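DNA gyrase, B subunit, truncated (Myxococcus xanthus, PDB 3CWV) probably acts as the ATP-binding subunit of a type II topoisomerase that breaks, passes and rejoins double-stranded DNA. Local coordinates at residues A[9-12]-A[13-17]; A[71-75]-A[76-80]; A[222-225]-A[226-230]. All blocks are in the same frame, centred on the assembly; numbering follows the deposited sequence.

Contact 1: A[9-12]-A[13-17]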
ATOM      1  N   GLY A   9      19.001 -16.697 -13.036  1.00 38.40           N
ATOM      2  CA  GLY A   9      19.182 -17.672 -14.133  1.00 49.52           C
ATOM      3  C   GLY A   9      18.159 -17.207 -15.136  1.00 50.13           C
ATOM      4  O   GLY A   9      16.975 -17.519 -15.013  1.00 54.40           O
ATOM      5  N   GLY A  10      18.613 -16.448 -16.124  1.00 48.11           N
ATOM      6  CA  GLY A  10      17.721 -15.503 -16.724  1.00 43.47           C
ATOM      7  C   GLY A  10      17.509 -14.494 -15.603  1.00 39.13           C
ATOM      8  O   GLY A  10      18.439 -13.783 -15.218  1.00 35.98           O
ATOM      9  N   ILE A  11      16.306 -14.493 -15.036  1.00 35.66           N
ATOM     10  CA  ILE A  11      15.799 -13.343 -14.280  1.00 32.52           C
ATOM     11  C   ILE A  11      16.514 -13.123 -12.952  1.00 30.99           C
ATOM     12  O   ILE A  11      16.963 -12.012 -12.690  1.00 28.52           O
ATOM     13  CB  ILE A  11      14.255 -13.409 -14.110  1.00 34.12           C
ATOM     14  CG1 ILE A  11      13.586 -13.193 -15.476  1.00 35.73           C
ATOM     15  CG2 ILE A  11      13.752 -12.328 -13.167  1.00 33.69           C
ATOM     16  CD1 ILE A  11      12.096 -13.127 -15.401  1.00 44.23           C
ATOM     17  N   VAL A  12      16.701 -14.180 -12.157  1.00 29.67           N
ATOM     18  CA  VAL A  12      17.360 -14.017 -10.853  1.00 28.66           C
ATOM     19  C   VAL A  12      18.784 -13.483 -11.028  1.00 31.67           C
ATOM     20  O   VAL A  12      19.234 -12.615 -10.281  1.00 29.16           O
ATOM     21  CB  VAL A  12      17.403 -15.344 -10.087  1.00 28.64           C
ATOM     22  CG1 VAL A  12      18.338 -15.253  -8.880  1.00 26.46           C
ATOM     23  CG2 VAL A  12      15.965 -15.754  -9.683  1.00 26.11           C
ATOM     24  N   GLU A  13      19.496 -14.034 -12.012  1.00 31.26           N
ATOM     25  CA  GLU A  13      20.892 -13.650 -12.224  1.00 31.64           C
ATOM     26  C   GLU A  13      21.022 -12.244 -12.788  1.00 29.60           C
ATOM     27  O   GLU A  13      21.949 -11.527 -12.420  1.00 32.02           O
ATOM     28  CB  GLU A  13      21.640 -14.697 -13.072  1.00 32.10           C
ATOM     29  CG  GLU A  13      22.042 -15.934 -12.270  1.00 37.10           C
ATOM     30  CD  GLU A  13      22.852 -15.606 -11.008  1.00 39.91           C
ATOM     31  OE1 GLU A  13      23.745 -14.730 -11.061  1.00 38.92           O
ATOM     32  OE2 GLU A  13      22.611 -16.237  -9.956  1.00 34.42           O
ATOM     33  N   ASN A  14      20.073 -11.834 -13.625  1.00 32.07           N
ATOM     34  CA  ASN A  14      19.961 -10.450 -14.097  1.00 32.66           C
ATOM     35  C   ASN A  14      19.751  -9.470 -12.965  1.00 31.77           C
ATOM     36  O   ASN A  14      20.363  -8.401 -12.934  1.00 33.30           O
ATOM     37  CB  ASN A  14      18.790 -10.284 -15.063  1.00 34.82           C
ATOM     38  CG  ASN A  14      19.083 -10.865 -16.440  1.00 42.57           C
ATOM     39  OD1 ASN A  14      20.170 -11.399 -16.692  1.00 45.38           O
ATOM     40  ND2 ASN A  14      18.107 -10.766 -17.333  1.00 49.62           N
ATOM     41  N   VAL A  15      18.873  -9.821 -12.033  1.00 26.79           N
ATOM     42  CA  VAL A  15      18.649  -8.966 -10.860  1.00 24.99           C
ATOM     43  C   VAL A  15      19.892  -8.905  -9.977  1.00 22.72           C
ATOM     44  O   VAL A  15      20.269  -7.827  -9.505  1.00 24.11           O
ATOM     45  CB  VAL A  15      17.424  -9.454 -10.031  1.00 24.50           C
ATOM     46  CG1 VAL A  15      17.272  -8.639  -8.757  1.00 22.00           C
ATOM     47  CG2 VAL A  15      16.138  -9.332 -10.872  1.00 26.30           C
ATOM     48  N   ARG A  16      20.509 -10.065  -9.727  1.00 21.41           N
ATOM     49  CA  ARG A  16      21.697 -10.104  -8.852  1.00 22.29           C
ATOM     50  C   ARG A  16      22.890  -9.364  -9.474  1.00 23.99           C
ATOM     51  O   ARG A  16      23.775  -8.917  -8.747  1.00 23.19           O
ATOM     52  CB  ARG A  16      22.118 -11.533  -8.546  1.00 22.58           C
ATOM     53  CG  ARG A  16      21.088 -12.269  -7.646  1.00 23.45           C
ATOM     54  CD  ARG A  16      21.613 -13.647  -7.197  1.00 22.84           C
ATOM     55  NE  ARG A  16      22.828 -13.586  -6.370  1.00 24.06           N
ATOM     56  CZ  ARG A  16      22.890 -13.507  -5.047  1.00 23.67           C
ATOM     57  NH1 ARG A  16      21.793 -13.374  -4.283  1.00 26.81           N
ATOM     58  NH2 ARG A  16      24.095 -13.486  -4.472  1.00 28.24           N
ATOM     59  N   LYS A  17      22.911  -9.272 -10.796  1.00 23.39           N
ATOM     60  CA  LYS A  17      24.030  -8.607 -11.493  1.00 27.61           C
ATOM     61  C   LYS A  17      23.998  -7.090 -11.343  1.00 26.78           C
ATOM     62  O   LYS A  17      25.045  -6.454 -11.214  1.00 30.53           O
ATOM     63  CB  LYS A  17      24.058  -8.993 -12.961  1.00 29.12           C
ATOM     64  CG  LYS A  17      25.471  -8.751 -13.601  1.00 31.25           C
ATOM     65  CD  LYS A  17      25.368  -8.547 -15.074  1.00 36.56           C
ATOM     66  CE  LYS A  17      26.770  -8.178 -15.667  1.00 25.88           C
ATOM     67  NZ  LYS A  17      26.640  -8.346 -17.139  1.00 29.28           N
TER

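Contact 2: A[71-75]-A[76-80]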
ATOM      1  N   ARG A  71      -7.361 -17.699   0.025  1.00 30.04           N
ATOM      2  CA  ARG A  71      -8.223 -18.816  -0.383  1.00 32.63           C
ATOM      3  C   ARG A  71      -7.773 -19.333  -1.739  1.00 31.79           C
ATOM      4  O   ARG A  71      -8.331 -20.290  -2.250  1.00 29.59           O
ATOM      5  CB  ARG A  71      -9.693 -18.383  -0.469  1.00 34.96           C
ATOM      6  CG  ARG A  71     -10.458 -18.385   0.859  1.00 42.75           C
ATOM      7  CD  ARG A  71     -11.369 -17.157   0.925  1.00 48.27           C
ATOM      8  NE  ARG A  71     -10.572 -16.002   1.333  1.00 55.60           N
ATOM      9  CZ  ARG A  71     -10.687 -14.768   0.850  1.00 51.85           C
ATOM     10  NH1 ARG A  71     -11.574 -14.486  -0.093  1.00 46.26           N
ATOM     11  NH2 ARG A  71      -9.884 -13.815   1.308  1.00 48.56           N
ATOM     12  N   THR A  72      -6.763 -18.705  -2.342  1.00 30.36           N
ATOM     13  CA  THR A  72      -6.384 -19.094  -3.711  1.00 30.33           C
ATOM     14  C   THR A  72      -4.921 -19.513  -3.958  1.00 31.93           C
ATOM     15  O   THR A  72      -4.620 -20.166  -4.966  1.00 31.25           O
ATOM     16  CB  THR A  72      -6.735 -17.993  -4.728  1.00 30.98           C
ATOM     17  OG1 THR A  72      -6.079 -16.766  -4.341  1.00 33.13           O
ATOM     18  CG2 THR A  72      -8.242 -17.797  -4.795  1.00 33.54           C
ATOM     19  N   VAL A  73      -4.004 -19.130  -3.068  1.00 27.72           N
ATOM     20  CA  VAL A  73      -2.577 -19.380  -3.322  1.00 26.32           C
ATOM     21  C   VAL A  73      -2.292 -20.868  -3.569  1.00 26.94           C
ATOM     22  O   VAL A  73      -2.904 -21.753  -2.942  1.00 28.22           O
ATOM     23  CB  VAL A  73      -1.668 -18.821  -2.168  1.00 24.12           C
ATOM     24  CG1 VAL A  73      -1.865 -19.625  -0.848  1.00 20.23           C
ATOM     25  CG2 VAL A  73      -0.190 -18.788  -2.623  1.00 22.12           C
ATOM     26  N   THR A  74      -1.385 -21.156  -4.492  1.00 26.98           N
ATOM     27  CA  THR A  74      -0.905 -22.534  -4.659  1.00 28.75           C
ATOM     28  C   THR A  74       0.612 -22.640  -4.634  1.00 27.77           C
ATOM     29  O   THR A  74       1.328 -21.692  -4.962  1.00 27.01           O
ATOM     30  CB  THR A  74      -1.357 -23.133  -6.002  1.00 29.56           C
ATOM     31  OG1 THR A  74      -0.652 -22.474  -7.050  1.00 31.69           O
ATOM     32  CG2 THR A  74      -2.848 -22.920  -6.216  1.00 30.91           C
ATOM     33  N   ALA A  75       1.114 -23.830  -4.327  1.00 26.74           N
ATOM     34  CA  ALA A  75       2.546 -24.054  -4.381  1.00 27.90           C
ATOM     35  C   ALA A  75       3.102 -23.911  -5.797  1.00 27.48           C
ATOM     36  O   ALA A  75       4.222 -23.425  -5.974  1.00 28.31           O
ATOM     37  CB  ALA A  75       2.907 -25.435  -3.796  1.00 26.21           C
ATOM     38  N   GLU A  76       2.349 -24.352  -6.811  1.00 28.73           N
ATOM     39  CA  GLU A  76       2.827 -24.225  -8.191  1.00 28.56           C
ATOM     40  C   GLU A  76       3.002 -22.761  -8.596  1.00 29.59           C
ATOM     41  O   GLU A  76       3.965 -22.406  -9.276  1.00 30.68           O
ATOM     42  CB  GLU A  76       1.855 -24.864  -9.178  1.00 29.85           C
ATOM     43  CG  GLU A  76       2.572 -25.153 -10.474  1.00 36.56           C
ATOM     44  CD  GLU A  76       1.683 -25.096 -11.687  1.00 52.27           C
ATOM     45  OE1 GLU A  76       0.473 -25.428 -11.562  1.00 50.82           O
ATOM     46  OE2 GLU A  76       2.217 -24.742 -12.772  1.00 59.39           O
ATOM     47  N   ASN A  77       2.029 -21.948  -8.191  1.00 28.05           N
ATOM     48  CA  ASN A  77       2.066 -20.468  -8.287  1.00 29.47           C
ATOM     49  C   ASN A  77       3.382 -19.919  -7.713  1.00 28.14           C
ATOM     50  O   ASN A  77       4.115 -19.243  -8.430  1.00 28.88           O
ATOM     51  CB  ASN A  77       0.782 -19.924  -7.610  1.00 29.57           C
ATOM     52  CG  ASN A  77       0.810 -18.418  -7.223  1.00 37.56           C
ATOM     53  OD1 ASN A  77       1.718 -17.644  -7.557  1.00 37.62           O
ATOM     54  ND2 ASN A  77      -0.247 -18.015  -6.503  1.00 34.03           N
ATOM     55  N   LEU A  78       3.711 -20.285  -6.471  1.00 27.84           N
ATOM     56  CA  LEU A  78       4.931 -19.787  -5.810  1.00 27.91           C
ATOM     57  C   LEU A  78       6.204 -20.242  -6.498  1.00 27.86           C
ATOM     58  O   LEU A  78       7.117 -19.437  -6.682  1.00 27.25           O
ATOM     59  CB  LEU A  78       4.971 -20.157  -4.314  1.00 24.89           C
ATOM     60  CG  LEU A  78       4.488 -19.071  -3.340  1.00 26.44           C
ATOM     61  CD1 LEU A  78       5.488 -17.850  -3.360  1.00 27.80           C
ATOM     62  CD2 LEU A  78       3.090 -18.593  -3.700  1.00 26.91           C
ATOM     63  N   VAL A  79       6.277 -21.520  -6.891  1.00 24.58           N
ATOM     64  CA  VAL A  79       7.482 -22.004  -7.584  1.00 25.46           C
ATOM     65  C   VAL A  79       7.708 -21.223  -8.888  1.00 26.82           C
ATOM     66  O   VAL A  79       8.841 -20.803  -9.173  1.00 24.72           O
ATOM     67  CB  VAL A  79       7.469 -23.511  -7.843  1.00 28.42           C
ATOM     68  CG1 VAL A  79       8.671 -23.921  -8.736  1.00 28.91           C
ATOM     69  CG2 VAL A  79       7.531 -24.280  -6.491  1.00 26.32           C
ATOM     70  N   ARG A  80       6.639 -21.004  -9.661  1.00 25.45           N
ATOM     71  CA  ARG A  80       6.753 -20.250 -10.911  1.00 25.46           C
ATOM     72  C   ARG A  80       7.214 -18.799 -10.690  1.00 26.48           C
ATOM     73  O   ARG A  80       8.154 -18.337 -11.344  1.00 24.84           O
ATOM     74  CB  ARG A  80       5.427 -20.275 -11.698  1.00 27.30           C
ATOM     75  CG  ARG A  80       5.050 -21.659 -12.255  1.00 29.33           C
ATOM     76  CD  ARG A  80       3.782 -21.555 -13.144  1.00 33.77           C
ATOM     77  NE  ARG A  80       4.074 -20.886 -14.423  1.00 46.27           N
ATOM     78  CZ  ARG A  80       3.193 -20.194 -15.149  1.00 48.02           C
ATOM     79  NH1 ARG A  80       1.928 -20.049 -14.744  1.00 42.26           N
ATOM     80  NH2 ARG A  80       3.590 -19.631 -16.284  1.00 51.83           N
TER

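Contact 3: A[222-225]-A[226-230]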
ATOM      1  N   GLN A 222      -9.569  19.439  16.346  1.00 45.05           N
ATOM      2  CA  GLN A 222     -10.432  19.127  15.207  1.00 44.31           C
ATOM      3  C   GLN A 222     -11.669  20.036  15.143  1.00 44.62           C
ATOM      4  O   GLN A 222     -12.361  20.214  16.146  1.00 43.30           O
ATOM      5  CB  GLN A 222     -10.849  17.649  15.254  1.00 42.51           C
ATOM      6  CG  GLN A 222      -9.708  16.673  14.948  1.00 44.81           C
ATOM      7  CD  GLN A 222     -10.006  15.246  15.346  1.00 45.95           C
ATOM      8  OE1 GLN A 222     -10.979  14.974  16.056  1.00 48.58           O
ATOM      9  NE2 GLN A 222      -9.163  14.314  14.890  1.00 47.81           N
ATOM     10  N   LEU A 223     -11.951  20.583  13.957  1.00 42.13           N
ATOM     11  CA  LEU A 223     -13.085  21.493  13.761  1.00 42.29           C
ATOM     12  C   LEU A 223     -14.409  20.772  13.549  1.00 41.53           C
ATOM     13  O   LEU A 223     -15.471  21.396  13.485  1.00 44.20           O
ATOM     14  CB  LEU A 223     -12.820  22.450  12.592  1.00 41.33           C
ATOM     15  CG  LEU A 223     -11.675  23.442  12.773  1.00 41.15           C
ATOM     16  CD1 LEU A 223     -11.557  24.324  11.543  1.00 41.88           C
ATOM     17  CD2 LEU A 223     -11.884  24.289  14.014  1.00 47.99           C
ATOM     18  N   HIS A 224     -14.337  19.457  13.411  1.00 39.56           N
ATOM     19  CA  HIS A 224     -15.509  18.619  13.276  1.00 37.20           C
ATOM     20  C   HIS A 224     -15.119  17.222  13.775  1.00 40.12           C
ATOM     21  O   HIS A 224     -13.952  16.845  13.674  1.00 38.20           O
ATOM     22  CB  HIS A 224     -16.014  18.615  11.820  1.00 38.39           C
ATOM     23  CG  HIS A 224     -14.944  18.366  10.792  1.00 33.49           C
ATOM     24  ND1 HIS A 224     -14.800  17.153  10.155  1.00 33.76           N
ATOM     25  CD2 HIS A 224     -13.995  19.179  10.272  1.00 33.93           C
ATOM     26  CE1 HIS A 224     -13.797  17.224   9.296  1.00 31.10           C
ATOM     27  NE2 HIS A 224     -13.292  18.444   9.347  1.00 31.63           N
ATOM     28  N   PRO A 225     -16.079  16.479  14.361  1.00 41.05           N
ATOM     29  CA  PRO A 225     -15.779  15.225  15.046  1.00 42.04           C
ATOM     30  C   PRO A 225     -15.590  14.005  14.150  1.00 42.16           C
ATOM     31  O   PRO A 225     -15.163  12.956  14.644  1.00 41.81           O
ATOM     32  CB  PRO A 225     -17.017  15.016  15.929  1.00 41.81           C
ATOM     33  CG  PRO A 225     -18.119  15.649  15.151  1.00 41.65           C
ATOM     34  CD  PRO A 225     -17.514  16.825  14.461  1.00 41.99           C
ATOM     35  N   GLU A 226     -15.936  14.125  12.869  1.00 41.64           N
ATOM     36  CA  GLU A 226     -15.791  13.003  11.945  1.00 43.11           C
ATOM     37  C   GLU A 226     -15.243  13.517  10.616  1.00 42.06           C
ATOM     38  O   GLU A 226     -15.678  14.572  10.123  1.00 39.70           O
ATOM     39  CB  GLU A 226     -17.139  12.289  11.765  1.00 45.23           C
ATOM     40  CG  GLU A 226     -17.049  10.774  11.650  1.00 53.42           C
ATOM     41  CD  GLU A 226     -16.466  10.103  12.891  1.00 61.28           C
ATOM     42  OE1 GLU A 226     -16.861  10.456  14.027  1.00 65.18           O
ATOM     43  OE2 GLU A 226     -15.611   9.208  12.728  1.00 65.46           O
ATOM     44  N   PRO A 227     -14.251  12.799  10.041  1.00 39.96           N
ATOM     45  CA  PRO A 227     -13.716  13.279   8.773  1.00 37.08           C
ATOM     46  C   PRO A 227     -14.773  13.244   7.684  1.00 33.40           C
ATOM     47  O   PRO A 227     -15.732  12.452   7.755  1.00 32.48           O
ATOM     48  CB  PRO A 227     -12.573  12.284   8.474  1.00 37.96           C
ATOM     49  CG  PRO A 227     -12.184  11.746   9.826  1.00 37.65           C
ATOM     50  CD  PRO A 227     -13.538  11.593  10.506  1.00 39.82           C
ATOM     51  N   VAL A 228     -14.622  14.114   6.698  1.00 34.14           N
ATOM     52  CA  VAL A 228     -15.423  14.006   5.479  1.00 34.38           C
ATOM     53  C   VAL A 228     -14.857  12.852   4.654  1.00 35.83           C
ATOM     54  O   VAL A 228     -13.656  12.803   4.428  1.00 35.67           O
ATOM     55  CB  VAL A 228     -15.377  15.291   4.643  1.00 34.18           C
ATOM     56  CG1 VAL A 228     -16.207  15.118   3.366  1.00 36.78           C
ATOM     57  CG2 VAL A 228     -15.881  16.477   5.447  1.00 35.72           C
ATOM     58  N   VAL A 229     -15.708  11.933   4.200  1.00 35.13           N
ATOM     59  CA  VAL A 229     -15.223  10.728   3.527  1.00 36.07           C
ATOM     60  C   VAL A 229     -15.981  10.443   2.238  1.00 36.83           C
ATOM     61  O   VAL A 229     -17.171  10.736   2.129  1.00 36.13           O
ATOM     62  CB  VAL A 229     -15.310   9.469   4.440  1.00 36.17           C
ATOM     63  CG1 VAL A 229     -14.637   9.735   5.764  1.00 37.89           C
ATOM     64  CG2 VAL A 229     -16.751   9.059   4.688  1.00 43.19           C
ATOM     65  N   PHE A 230     -15.279   9.870   1.266  1.00 34.95           N
ATOM     66  CA  PHE A 230     -15.883   9.368   0.030  1.00 34.38           C
ATOM     67  C   PHE A 230     -15.251   8.034  -0.319  1.00 34.11           C
ATOM     68  O   PHE A 230     -14.083   7.786   0.009  1.00 32.90           O
ATOM     69  CB  PHE A 230     -15.672  10.354  -1.119  1.00 36.38           C
ATOM     70  CG  PHE A 230     -16.250  11.710  -0.863  1.00 38.57           C
ATOM     71  CD1 PHE A 230     -17.627  11.911  -0.908  1.00 39.69           C
ATOM     72  CD2 PHE A 230     -15.423  12.785  -0.583  1.00 39.49           C
ATOM     73  CE1 PHE A 230     -18.166  13.162  -0.675  1.00 41.43           C
ATOM     74  CE2 PHE A 230     -15.963  14.039  -0.346  1.00 44.78           C
ATOM     75  CZ  PHE A 230     -17.334  14.223  -0.390  1.00 39.88           C
TER

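Contact 1: A[9-12]-A[13-17]
Arg16 lies alongside Val12, one turn further along helix 11-17, and the two side chains point the same way. This is the first turn of a short helix at the start of the modelled chain, with Gly10 at the N-cap position. The Arg16 side chain can be followed outward from the helix. Its CB passes the carbonyl oxygen of Val12. CG comes closer, 3.2 Å from Val12 O, because chi1 of -68° sets it beside its own backbone N and anti to the carbonyl carbon. CD then reaches the branch of the valine, 4.0 Å from Val12 CG1. The chain bends at chi3 and leaves the helix. Its guanidinium group finds its partners elsewhere: NH2 forms a salt bridge with Asp160, and NH1 donates to the carbonyl oxygen of Ala107. The aliphatic part of the arginine therefore packs along the helix, while its charged end ties the helix to neighbouring parts of the fold. Val12 and Val15 both touch helix 102-107. Ile11 and Val15 approach each other more loosely, with Ile11 CG2 and Val15 CG2 4.5 Å apart. Glu13 folds back toward the chain start. Its CG is 3.2 Å from Gly9 N, and its carboxylate goes on to bond His131 through OE2. Backbone bonds hold the turn under these side chains. Val15 N donates to Ile11 O at 3.0 Å, and Arg16 N donates to Val12 O at 2.9 Å. The Asn14 side chain stands over the N-cap carbonyl, with CG 3.2 Å from Gly10 O. That same oxygen accepts the Asn14 backbone N-H at 3.0 Å.

Contact 2: A[71-75]-A[76-80]
Val73 presses its CG2 against CD2 of Leu78, and the two side chains cross obliquely. The methyl carbons are 3.5 Å apart, tighter than usual van der Waals contact. CG2 of Val73 stands anti to the backbone N, while CG1 takes the crowded position between N and the carbonyl carbon (chi1 68°). Both residues are buried and both touch Val153 of strand 151-159. Leu78 also meets Val114 and Ile116 of strand 109-118. The pair thus seats the start of helix 75-82 against the large mixed sheet. Thr74 is the N-cap of this helix. Its OG1 accepts the backbone N-H of Asn77 at 3.0 Å, with an N-H...O angle of 158°. The hydroxyl reaches that position because it sits between the threonine's own N and carbonyl carbon, at chi1 70°. It also lies 3.0 Å from Asn77 CB, and the Thr74 and Asn77 side chains cross at about a right angle. The backbone continues the pattern. Leu78 N donates to Thr74 O at 3.2 Å, and Val79 N donates to Ala75 O at 2.9 Å. Beside this last bond, Val79 CG2 rests 3.5 Å from Ala75 O. Before the helix, the carbonyl oxygen of Val73 accepts from Arg151. The chemistry is that of a side-chain N-cap next to an apolar contact. A threonine oxygen serves an N-H of the first turn, which has no earlier helical carbonyl to bond, while Val73 and Leu78 bring the chain on either side of the cap together against the sheet.

Contact 3: A[222-225]-A[226-230]
The His224 ring meets Glu226 at its edge: the carbonyl oxygen of Glu226 lies almost in the ring plane. Pro227 CA is also at the edge, 4.0 Å from His224 CE1, and His347 makes an edge-to-face pair with this ring. This is the loop leading into strand 228-234, an outermost strand of the five-stranded sheet in this chain, in the part that belongs to the DNA gyrase B family of the S5 clan. His224 ND1 donates to Glu226 O at 2.7 Å, with an N-H...O angle of 151°. The donor sits 46° out of the carbonyl plane, so the bond does not follow a lone pair of that oxygen. With chi1 at 49°, the imidazole stands between its own backbone N and carbonyl carbon and reaches ahead to the carbonyl of Glu226. NE2 accepts from the backbone N of Trp245, so both ring nitrogens are engaged and the rotation of the ring is fixed. With the imidazole replaced by the methyl of an alanine, Glu226 O and Trp245 N would probably lose these partners, and a gap would be likely to open beside Pro227 and Val228. Val228, the first residue of the strand, is buried and touches Leu343 of helix 328-345. Glu226 bends its own side chain back toward the preceding residue. Its CD lies 3.6 Å from Pro225 O. Where the strand begins, Val228 CG2 approaches the imidazole, 4.4 Å from His224 CE1.

The three contacts follow one another along the chain; none nests in or crosses another. Contact 1 forms the first turn of helix 11-17, at the start of the modelled chain, and joins it to helix 102-107. Contact 2 closes the passage from strand 64-70 into helix 75-82 and sets that helix on the eight-stranded sheet. Their centres are about 22 Å apart, and they do not touch. Contact 3 comes much later, where the loop after helix 208-217 enters strand 228-234 of the second sheet. It lies on the opposite side of the chain's centre from both, its centre about 49 Å from that of contact 1.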